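Local coordinates for tubulin-like protein CetZ2 (Haloferax volcanii, PDB 4B45) that binds GTP, which it probably hydrolyses as a tubulin/FtsZ-superfamily protein, and takes part in controlling archaeal cell shape, at residues Lys14-Phe28 with Asn183-Ala195. Residues are numbered along the deposited sequence; the frame is centred on the assembly and turned at random.
Sequences KLASALQSFDRQTGF and NEAIARRVGLLLA. With GSP (5'-guanosine-diphosphate-monothiophosphate), chain C.
With CG swung anti to the backbone N in both L19 (chi1 -172°) and F22 (chi1 176°), these two side chains of helix 9-26 enter holes on helix 175-196, the long core helix that connects the GTPase and C-terminal domains in the tubulin/FtsZ fold. The segment axes approach to 8.4 Å and cross at -53°, a knobs-into-holes interface closely packed around A187 and G191. L19 sits among A187, V190, G191 and L194: CD1 rests 3.5 Å from A187 O, while CD2 meets V190 CG1, the two side chains crossing at about a right angle. One turn on, the F22 ring lies with one face over R188 CA, a CH-pi contact of 3.9 Å to the centroid, and T26 CG2 packs on the opposite face. CE2 of F22 comes 3.7 Å from CA of G191, where a side chain would collide with the ring. Replacing F22 by an alanine is likely to leave a gap between R188, G191 and T26 and to cost L192 CD2 one of its aromatic neighbours. Further along, F28 turns a face to A195, whose CB stands 3.3 Å from CG of that ring. A water donates to both D23 OD1 and G191 O, bridging the helices by polar contacts; D23 also receives the backbone amides of A30 and V31. At the other end, L15 CD1 packs on I186 CG2, and A18 CB lies against N183 CB, beside the nucleotide pocket. There N183 reads the guanine edge of the bound GTP analogue: ND2 donates to O6 (3.1 Å), also reached weakly by K14 NZ, while OD1 accepts from N1 at 2.7 Å and, more weakly, from N2.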
ATOM      1  N   LYS A  14      -5.325  -8.251  -7.964  1.00 44.65           N
ATOM      2  CA  LYS A  14      -5.631  -7.100  -8.802  1.00 46.64           C
ATOM      3  C   LYS A  14      -4.741  -5.893  -8.461  1.00 43.32           C
ATOM      4  O   LYS A  14      -4.203  -5.231  -9.348  1.00 39.92           O
ATOM      5  CB  LYS A  14      -7.108  -6.727  -8.685  1.00 48.39           C
ATOM      6  CG  LYS A  14      -8.027  -7.527  -9.605  1.00 50.72           C
ATOM      7  CD  LYS A  14      -9.318  -6.745  -9.884  1.00 64.77           C
ATOM      8  CE  LYS A  14     -10.550  -7.415  -9.257  1.00 72.97           C
ATOM      9  NZ  LYS A  14     -11.762  -6.520  -9.209  1.00 62.89           N
ATOM     10  N   LEU A  15      -4.589  -5.609  -7.175  1.00 47.42           N
ATOM     11  CA  LEU A  15      -3.746  -4.496  -6.756  1.00 46.32           C
ATOM     12  C   LEU A  15      -2.278  -4.802  -7.047  1.00 42.22           C
ATOM     13  O   LEU A  15      -1.549  -3.944  -7.533  1.00 46.27           O
ATOM     14  CB  LEU A  15      -3.968  -4.166  -5.276  1.00 45.35           C
ATOM     15  CG  LEU A  15      -3.167  -3.000  -4.678  1.00 48.44           C
ATOM     16  CD1 LEU A  15      -3.326  -1.756  -5.531  1.00 43.47           C
ATOM     17  CD2 LEU A  15      -3.611  -2.735  -3.248  1.00 39.17           C
ATOM     18  N   ALA A  16      -1.847  -6.028  -6.765  1.00 45.96           N
ATOM     19  CA  ALA A  16      -0.475  -6.432  -7.093  1.00 49.06           C
ATOM     20  C   ALA A  16      -0.158  -6.310  -8.587  1.00 46.94           C
ATOM     21  O   ALA A  16       0.943  -5.917  -8.959  1.00 49.48           O
ATOM     22  CB  ALA A  16      -0.184  -7.842  -6.599  1.00 51.00           C
ATOM     23  N   SER A  17      -1.121  -6.637  -9.439  1.00 38.81           N
ATOM     24  CA  SER A  17      -0.954  -6.450 -10.884  1.00 43.34           C
ATOM     25  C   SER A  17      -0.828  -4.980 -11.274  1.00 47.82           C
ATOM     26  O   SER A  17      -0.019  -4.633 -12.134  1.00 46.48           O
ATOM     27  CB  SER A  17      -2.125  -7.066 -11.657  1.00 43.55           C
ATOM     28  OG  SER A  17      -2.152  -8.476 -11.503  1.00 58.42           O
ATOM     29  N   ALA A  18      -1.648  -4.124 -10.665  1.00 45.25           N
ATOM     30  CA  ALA A  18      -1.640  -2.701 -10.995  1.00 43.06           C
ATOM     31  C   ALA A  18      -0.296  -2.066 -10.616  1.00 42.00           C
ATOM     32  O   ALA A  18       0.284  -1.312 -11.390  1.00 42.59           O
ATOM     33  CB  ALA A  18      -2.782  -1.994 -10.300  1.00 39.61           C
ATOM     34  N   LEU A  19       0.203  -2.407  -9.433  1.00 47.47           N
ATOM     35  CA  LEU A  19       1.504  -1.924  -8.968  1.00 44.40           C
ATOM     36  C   LEU A  19       2.632  -2.371  -9.896  1.00 48.76           C
ATOM     37  O   LEU A  19       3.479  -1.566 -10.278  1.00 45.83           O
ATOM     38  CB  LEU A  19       1.758  -2.394  -7.531  1.00 46.86           C
ATOM     39  CG  LEU A  19       2.971  -1.850  -6.774  1.00 56.04           C
ATOM     40  CD1 LEU A  19       3.039  -0.332  -6.883  1.00 61.69           C
ATOM     41  CD2 LEU A  19       2.909  -2.270  -5.310  1.00 51.63           C
ATOM     42  N   GLN A  20       2.641  -3.650 -10.276  1.00 44.50           N
ATOM     43  CA  GLN A  20       3.674  -4.146 -11.177  1.00 43.58           C
ATOM     44  C   GLN A  20       3.567  -3.472 -12.535  1.00 41.08           C
ATOM     45  O   GLN A  20       4.574  -3.155 -13.169  1.00 43.53           O
ATOM     46  CB  GLN A  20       3.557  -5.660 -11.358  1.00 51.71           C
ATOM     47  CG  GLN A  20       4.535  -6.226 -12.371  1.00 60.16           C
ATOM     48  CD  GLN A  20       4.059  -7.542 -12.952  1.00 72.98           C
ATOM     49  OE1 GLN A  20       4.537  -8.614 -12.571  1.00 73.78           O
ATOM     50  NE2 GLN A  20       3.108  -7.469 -13.883  1.00 76.01           N
ATOM     51  N   SER A  21       2.331  -3.271 -12.980  1.00 38.59           N
ATOM     52  CA  SER A  21       2.066  -2.587 -14.243  1.00 44.86           C
ATOM     53  C   SER A  21       2.569  -1.128 -14.207  1.00 43.06           C
ATOM     54  O   SER A  21       3.133  -0.621 -15.182  1.00 41.02           O
ATOM     55  CB  SER A  21       0.558  -2.636 -14.542  1.00 49.44           C
ATOM     56  OG  SER A  21       0.258  -2.137 -15.835  1.00 56.56           O
ATOM     57  N   PHE A  22       2.363  -0.450 -13.085  1.00 39.01           N
ATOM     58  CA  PHE A  22       2.880   0.910 -12.950  1.00 45.16           C
ATOM     59  C   PHE A  22       4.412   0.915 -13.009  1.00 45.67           C
ATOM     60  O   PHE A  22       5.014   1.696 -13.744  1.00 49.92           O
ATOM     61  CB  PHE A  22       2.400   1.563 -11.656  1.00 49.15           C
ATOM     62  CG  PHE A  22       2.985   2.940 -11.417  1.00 52.97           C
ATOM     63  CD1 PHE A  22       2.441   4.059 -12.039  1.00 48.98           C
ATOM     64  CD2 PHE A  22       4.084   3.111 -10.582  1.00 54.71           C
ATOM     65  CE1 PHE A  22       2.979   5.326 -11.831  1.00 48.37           C
ATOM     66  CE2 PHE A  22       4.629   4.379 -10.367  1.00 54.28           C
ATOM     67  CZ  PHE A  22       4.071   5.488 -10.989  1.00 46.51           C
ATOM     68  N   ASP A  23       5.033   0.028 -12.240  1.00 40.94           N
ATOM     69  CA  ASP A  23       6.483  -0.088 -12.217  1.00 40.78           C
ATOM     70  C   ASP A  23       7.077  -0.384 -13.596  1.00 42.09           C
ATOM     71  O   ASP A  23       8.133   0.131 -13.945  1.00 54.04           O
ATOM     72  CB  ASP A  23       6.910  -1.157 -11.202  1.00 35.92           C
ATOM     73  CG  ASP A  23       8.423  -1.254 -11.060  1.00 47.46           C
ATOM     74  OD1 ASP A  23       9.018  -0.377 -10.393  1.00 46.83           O
ATOM     75  OD2 ASP A  23       9.023  -2.202 -11.613  1.00 54.46           O
ATOM     76  N   ARG A  24       6.386  -1.202 -14.382  1.00 42.56           N
ATOM     77  CA  ARG A  24       6.878  -1.630 -15.689  1.00 44.18           C
ATOM     78  C   ARG A  24       6.767  -0.525 -16.725  1.00 52.79           C
ATOM     79  O   ARG A  24       7.701  -0.275 -17.487  1.00 58.01           O
ATOM     80  CB  ARG A  24       6.085  -2.850 -16.169  1.00 56.77           C
ATOM     81  CG  ARG A  24       6.572  -3.443 -17.478  1.00 69.23           C
ATOM     82  CD  ARG A  24       5.469  -4.240 -18.167  1.00 80.59           C
ATOM     83  NE  ARG A  24       4.394  -3.379 -18.656  1.00 87.40           N
ATOM     84  CZ  ARG A  24       3.101  -3.572 -18.403  1.00 90.20           C
ATOM     85  NH1 ARG A  24       2.713  -4.607 -17.665  1.00 88.83           N
ATOM     86  NH2 ARG A  24       2.194  -2.730 -18.894  1.00 87.41           N
ATOM     87  N   GLN A  25       5.608   0.121 -16.762  1.00 58.75           N
ATOM     88  CA  GLN A  25       5.349   1.179 -17.728  1.00 61.42           C
ATOM     89  C   GLN A  25       6.288   2.364 -17.534  1.00 56.87           C
ATOM     90  O   GLN A  25       6.807   2.910 -18.504  1.00 57.25           O
ATOM     91  CB  GLN A  25       3.892   1.633 -17.643  1.00 66.05           C
ATOM     92  CG  GLN A  25       2.910   0.570 -18.091  1.00 77.96           C
ATOM     93  CD  GLN A  25       1.488   0.861 -17.658  1.00 86.88           C
ATOM     94  OE1 GLN A  25       1.183   1.944 -17.149  1.00 92.26           O
ATOM     95  NE2 GLN A  25       0.607  -0.112 -17.850  1.00 86.56           N
ATOM     96  N   THR A  26       6.512   2.749 -16.282  1.00 54.79           N
ATOM     97  CA  THR A  26       7.418   3.854 -15.966  1.00 53.05           C
ATOM     98  C   THR A  26       8.878   3.453 -16.126  1.00 52.25           C
ATOM     99  O   THR A  26       9.754   4.298 -16.231  1.00 55.79           O
ATOM    100  CB  THR A  26       7.221   4.336 -14.521  1.00 49.92           C
ATOM    101  OG1 THR A  26       7.482   3.251 -13.624  1.00 49.34           O
ATOM    102  CG2 THR A  26       5.793   4.811 -14.306  1.00 49.28           C
ATOM    103  N   GLY A  27       9.149   2.159 -16.121  1.00 55.26           N
ATOM    104  CA  GLY A  27      10.525   1.705 -16.213  1.00 54.01           C
ATOM    105  C   GLY A  27      11.336   1.852 -14.932  1.00 47.50           C
ATOM    106  O   GLY A  27      12.554   1.754 -14.964  1.00 48.16           O
ATOM    107  N   PHE A  28      10.682   2.075 -13.797  1.00 47.22           N
ATOM    108  CA  PHE A  28      11.424   2.216 -12.537  1.00 56.21           C
ATOM    109  C   PHE A  28      12.148   0.928 -12.107  1.00 55.86           C
ATOM    110  O   PHE A  28      13.239   0.985 -11.536  1.00 49.52           O
ATOM    111  CB  PHE A  28      10.501   2.695 -11.413  1.00 58.41           C
ATOM    112  CG  PHE A  28      10.074   4.126 -11.547  1.00 62.24           C
ATOM    113  CD1 PHE A  28      10.989   5.108 -11.886  1.00 61.50           C
ATOM    114  CD2 PHE A  28       8.756   4.492 -11.322  1.00 62.56           C
ATOM    115  CE1 PHE A  28      10.594   6.423 -12.007  1.00 62.75           C
ATOM    116  CE2 PHE A  28       8.357   5.808 -11.440  1.00 59.72           C
ATOM    117  CZ  PHE A  28       9.277   6.774 -11.783  1.00 58.97           C
ATOM    118  N   ASN A 183      -7.187   0.976  -7.381  1.00 46.08           N
ATOM    119  CA  ASN A 183      -5.946   0.249  -7.569  1.00 46.15           C
ATOM    120  C   ASN A 183      -4.896   1.113  -8.248  1.00 41.74           C
ATOM    121  O   ASN A 183      -3.709   1.072  -7.902  1.00 39.74           O
ATOM    122  CB  ASN A 183      -6.185  -1.009  -8.398  1.00 43.78           C
ATOM    123  CG  ASN A 183      -7.039  -2.021  -7.685  1.00 45.78           C
ATOM    124  OD1 ASN A 183      -7.229  -1.954  -6.463  1.00 48.37           O
ATOM    125  ND2 ASN A 183      -7.557  -2.977  -8.438  1.00 48.70           N
ATOM    126  N   GLU A 184      -5.339   1.893  -9.224  1.00 43.11           N
ATOM    127  CA  GLU A 184      -4.425   2.719  -9.990  1.00 52.35           C
ATOM    128  C   GLU A 184      -3.845   3.864  -9.155  1.00 52.51           C
ATOM    129  O   GLU A 184      -2.674   4.229  -9.311  1.00 46.97           O
ATOM    130  CB  GLU A 184      -5.120   3.258 -11.235  1.00 60.24           C
ATOM    131  CG  GLU A 184      -5.216   2.255 -12.364  1.00 75.79           C
ATOM    132  CD  GLU A 184      -3.969   2.235 -13.227  1.00 97.84           C
ATOM    133  OE1 GLU A 184      -2.860   2.037 -12.677  1.00106.90           O
ATOM    134  OE2 GLU A 184      -4.098   2.418 -14.460  1.00104.95           O
ATOM    135  N   ALA A 185      -4.665   4.432  -8.274  1.00 51.22           N
ATOM    136  CA  ALA A 185      -4.194   5.523  -7.430  1.00 53.45           C
ATOM    137  C   ALA A 185      -3.204   4.949  -6.438  1.00 49.41           C
ATOM    138  O   ALA A 185      -2.184   5.564  -6.127  1.00 47.20           O
ATOM    139  CB  ALA A 185      -5.346   6.189  -6.706  1.00 48.57           C
ATOM    140  N   ILE A 186      -3.498   3.756  -5.941  1.00 40.81           N
ATOM    141  CA  ILE A 186      -2.611   3.156  -4.957  1.00 45.34           C
ATOM    142  C   ILE A 186      -1.304   2.798  -5.623  1.00 42.08           C
ATOM    143  O   ILE A 186      -0.225   3.050  -5.075  1.00 43.09           O
ATOM    144  CB  ILE A 186      -3.242   1.947  -4.268  1.00 49.64           C
ATOM    145  CG1 ILE A 186      -4.317   2.436  -3.304  1.00 50.97           C
ATOM    146  CG2 ILE A 186      -2.196   1.184  -3.470  1.00 47.96           C
ATOM    147  CD1 ILE A 186      -3.781   3.438  -2.291  1.00 53.46           C
ATOM    148  N   ALA A 187      -1.403   2.256  -6.830  1.00 44.68           N
ATOM    149  CA  ALA A 187      -0.217   1.885  -7.582  1.00 47.06           C
ATOM    150  C   ALA A 187       0.736   3.063  -7.797  1.00 47.45           C
ATOM    151  O   ALA A 187       1.943   2.920  -7.610  1.00 43.44           O
ATOM    152  CB  ALA A 187      -0.600   1.275  -8.889  1.00 38.59           C
ATOM    153  N   ARG A 188       0.197   4.213  -8.196  1.00 51.58           N
ATOM    154  CA  ARG A 188       1.014   5.409  -8.417  1.00 51.17           C
ATOM    155  C   ARG A 188       1.714   5.863  -7.139  1.00 49.69           C
ATOM    156  O   ARG A 188       2.915   6.114  -7.141  1.00 50.00           O
ATOM    157  CB  ARG A 188       0.169   6.559  -8.967  1.00 56.06           C
ATOM    158  CG  ARG A 188       0.859   7.908  -8.874  1.00 67.35           C
ATOM    159  CD  ARG A 188      -0.153   9.038  -8.688  1.00 76.99           C
ATOM    160  NE  ARG A 188      -0.592   9.606  -9.959  1.00 80.37           N
ATOM    161  CZ  ARG A 188      -1.656  10.393 -10.103  1.00 82.81           C
ATOM    162  NH1 ARG A 188      -2.410  10.706  -9.056  1.00 81.63           N
ATOM    163  NH2 ARG A 188      -1.974  10.859 -11.301  1.00 87.26           N
ATOM    164  N   ARG A 189       0.950   5.962  -6.052  1.00 49.31           N
ATOM    165  CA  ARG A 189       1.483   6.285  -4.729  1.00 46.47           C
ATOM    166  C   ARG A 189       2.587   5.351  -4.249  1.00 46.66           C
ATOM    167  O   ARG A 189       3.654   5.800  -3.832  1.00 44.58           O
ATOM    168  CB  ARG A 189       0.366   6.258  -3.686  1.00 40.73           C
ATOM    169  CG  ARG A 189      -0.452   7.508  -3.639  1.00 57.15           C
ATOM    170  CD  ARG A 189      -1.811   7.211  -3.072  1.00 55.29           C
ATOM    171  NE  ARG A 189      -2.666   8.393  -2.965  1.00 52.88           N
ATOM    172  CZ  ARG A 189      -3.170   9.050  -4.008  1.00 66.88           C
ATOM    173  NH1 ARG A 189      -2.889   8.666  -5.253  1.00 71.51           N
ATOM    174  NH2 ARG A 189      -3.946  10.105  -3.805  1.00 67.93           N
ATOM    175  N   VAL A 190       2.301   4.055  -4.251  1.00 48.20           N
ATOM    176  CA  VAL A 190       3.253   3.063  -3.760  1.00 46.88           C
ATOM    177  C   VAL A 190       4.440   2.951  -4.704  1.00 42.79           C
ATOM    178  O   VAL A 190       5.592   2.944  -4.265  1.00 46.70           O
ATOM    179  CB  VAL A 190       2.580   1.697  -3.548  1.00 42.68           C
ATOM    180  CG1 VAL A 190       3.612   0.632  -3.160  1.00 39.66           C
ATOM    181  CG2 VAL A 190       1.496   1.813  -2.479  1.00 44.03           C
ATOM    182  N   GLY A 191       4.153   2.896  -6.003  1.00 39.19           N
ATOM    183  CA  GLY A 191       5.190   2.828  -7.019  1.00 34.61           C
ATOM    184  C   GLY A 191       6.215   3.949  -6.905  1.00 48.35           C
ATOM    185  O   GLY A 191       7.419   3.704  -7.020  1.00 47.03           O
ATOM    186  N   LEU A 192       5.742   5.180  -6.680  1.00 42.39           N
ATOM    187  CA  LEU A 192       6.628   6.327  -6.562  1.00 37.66           C
ATOM    188  C   LEU A 192       7.459   6.190  -5.301  1.00 38.55           C
ATOM    189  O   LEU A 192       8.636   6.531  -5.286  1.00 46.21           O
ATOM    190  CB  LEU A 192       5.831   7.643  -6.517  1.00 35.34           C
ATOM    191  CG  LEU A 192       5.241   8.110  -7.843  1.00 42.34           C
ATOM    192  CD1 LEU A 192       4.382   9.362  -7.647  1.00 43.98           C
ATOM    193  CD2 LEU A 192       6.317   8.339  -8.896  1.00 41.42           C
ATOM    194  N   LEU A 193       6.836   5.697  -4.235  1.00 38.11           N
ATOM    195  CA  LEU A 193       7.560   5.472  -2.990  1.00 40.29           C
ATOM    196  C   LEU A 193       8.680   4.457  -3.198  1.00 46.09           C
ATOM    197  O   LEU A 193       9.802   4.644  -2.724  1.00 48.27           O
ATOM    198  CB  LEU A 193       6.606   4.987  -1.911  1.00 40.69           C
ATOM    199  CG  LEU A 193       7.263   4.579  -0.597  1.00 47.15           C
ATOM    200  CD1 LEU A 193       7.646   5.818   0.160  1.00 50.06           C
ATOM    201  CD2 LEU A 193       6.338   3.691   0.236  1.00 42.94           C
ATOM    202  N   LEU A 194       8.368   3.385  -3.921  1.00 39.29           N
ATOM    203  CA  LEU A 194       9.347   2.363  -4.237  1.00 40.69           C
ATOM    204  C   LEU A 194      10.405   2.882  -5.194  1.00 44.50           C
ATOM    205  O   LEU A 194      11.577   2.512  -5.093  1.00 48.61           O
ATOM    206  CB  LEU A 194       8.653   1.134  -4.845  1.00 48.87           C
ATOM    207  CG  LEU A 194       7.617   0.411  -3.976  1.00 45.77           C
ATOM    208  CD1 LEU A 194       6.903  -0.682  -4.780  1.00 46.81           C
ATOM    209  CD2 LEU A 194       8.266  -0.179  -2.729  1.00 42.36           C
ATOM    210  N   ALA A 195      10.000   3.741  -6.126  1.00 40.95           N
ATOM    211  CA  ALA A 195      10.926   4.233  -7.144  1.00 43.63           C
ATOM    212  C   ALA A 195      11.946   5.252  -6.620  1.00 43.83           C
ATOM    213  O   ALA A 195      13.068   5.343  -7.142  1.00 47.52           O
ATOM    214  CB  ALA A 195      10.158   4.830  -8.307  1.00 44.65           C
TER
HETATM  215  PG  GSP C1342     -13.874 -14.331  -1.235  1.00 65.49           P
HETATM  216  O3B GSP C1342     -12.272 -14.299  -1.165  1.00 81.37           O
HETATM  217  S1G GSP C1342     -14.853 -12.773  -0.289  1.00 66.45           S
HETATM  218  O2G GSP C1342     -14.341 -14.387  -2.719  1.00121.21           O
HETATM  219  O3G GSP C1342     -14.236 -15.547  -0.479  1.00 56.17           O
HETATM  220  PB  GSP C1342     -11.307 -13.097  -1.582  1.00 46.49           P
HETATM  221  O1B GSP C1342     -10.673 -13.270  -2.940  1.00 43.19           O
HETATM  222  O2B GSP C1342     -10.186 -13.038  -0.552  1.00 59.46           O
HETATM  223  PA  GSP C1342     -11.595 -10.380  -2.224  1.00 46.26           P
HETATM  224  O1A GSP C1342     -12.379  -9.991  -3.449  1.00 49.09           O
HETATM  225  O2A GSP C1342     -10.131 -10.347  -2.579  1.00 54.10           O
HETATM  226  O3A GSP C1342     -12.087 -11.733  -1.601  1.00 54.38           O
HETATM  227  O5' GSP C1342     -11.751  -9.322  -1.097  1.00 55.57           O
HETATM  228  C5' GSP C1342     -12.921  -8.607  -0.885  1.00 50.00           C
HETATM  229  C4' GSP C1342     -12.660  -7.236  -0.424  1.00 53.13           C
HETATM  230  O4' GSP C1342     -11.754  -6.601  -1.275  1.00 46.50           O
HETATM  231  C3' GSP C1342     -13.876  -6.400  -0.430  1.00 47.18           C
HETATM  232  O3' GSP C1342     -13.701  -5.459   0.557  1.00 50.09           O
HETATM  233  C2' GSP C1342     -13.867  -5.747  -1.735  1.00 51.09           C
HETATM  234  O2' GSP C1342     -14.500  -4.515  -1.643  1.00 57.03           O
HETATM  235  C1' GSP C1342     -12.451  -5.538  -1.972  1.00 46.09           C
HETATM  236  N9  GSP C1342     -12.020  -5.591  -3.355  1.00 45.92           N
HETATM  237  C8  GSP C1342     -12.348  -6.518  -4.260  1.00 47.15           C
HETATM  238  N7  GSP C1342     -11.706  -6.253  -5.415  1.00 50.23           N
HETATM  239  C5  GSP C1342     -10.942  -5.134  -5.233  1.00 42.94           C
HETATM  240  C6  GSP C1342     -10.059  -4.415  -6.084  1.00 42.60           C
HETATM  241  O6  GSP C1342      -9.839  -4.795  -7.395  1.00 44.56           O
HETATM  242  N1  GSP C1342      -9.442  -3.317  -5.587  1.00 40.41           N
HETATM  243  C2  GSP C1342      -9.650  -2.928  -4.309  1.00 43.18           C
HETATM  244  N2  GSP C1342      -8.943  -1.732  -3.835  1.00 40.27           N
HETATM  245  N3  GSP C1342     -10.467  -3.581  -3.468  1.00 45.25           N
HETATM  246  C4  GSP C1342     -11.137  -4.703  -3.925  1.00 45.77           C
HETATM  247  O   HOH W   1       7.168   1.824  -9.420  1.00 47.36           O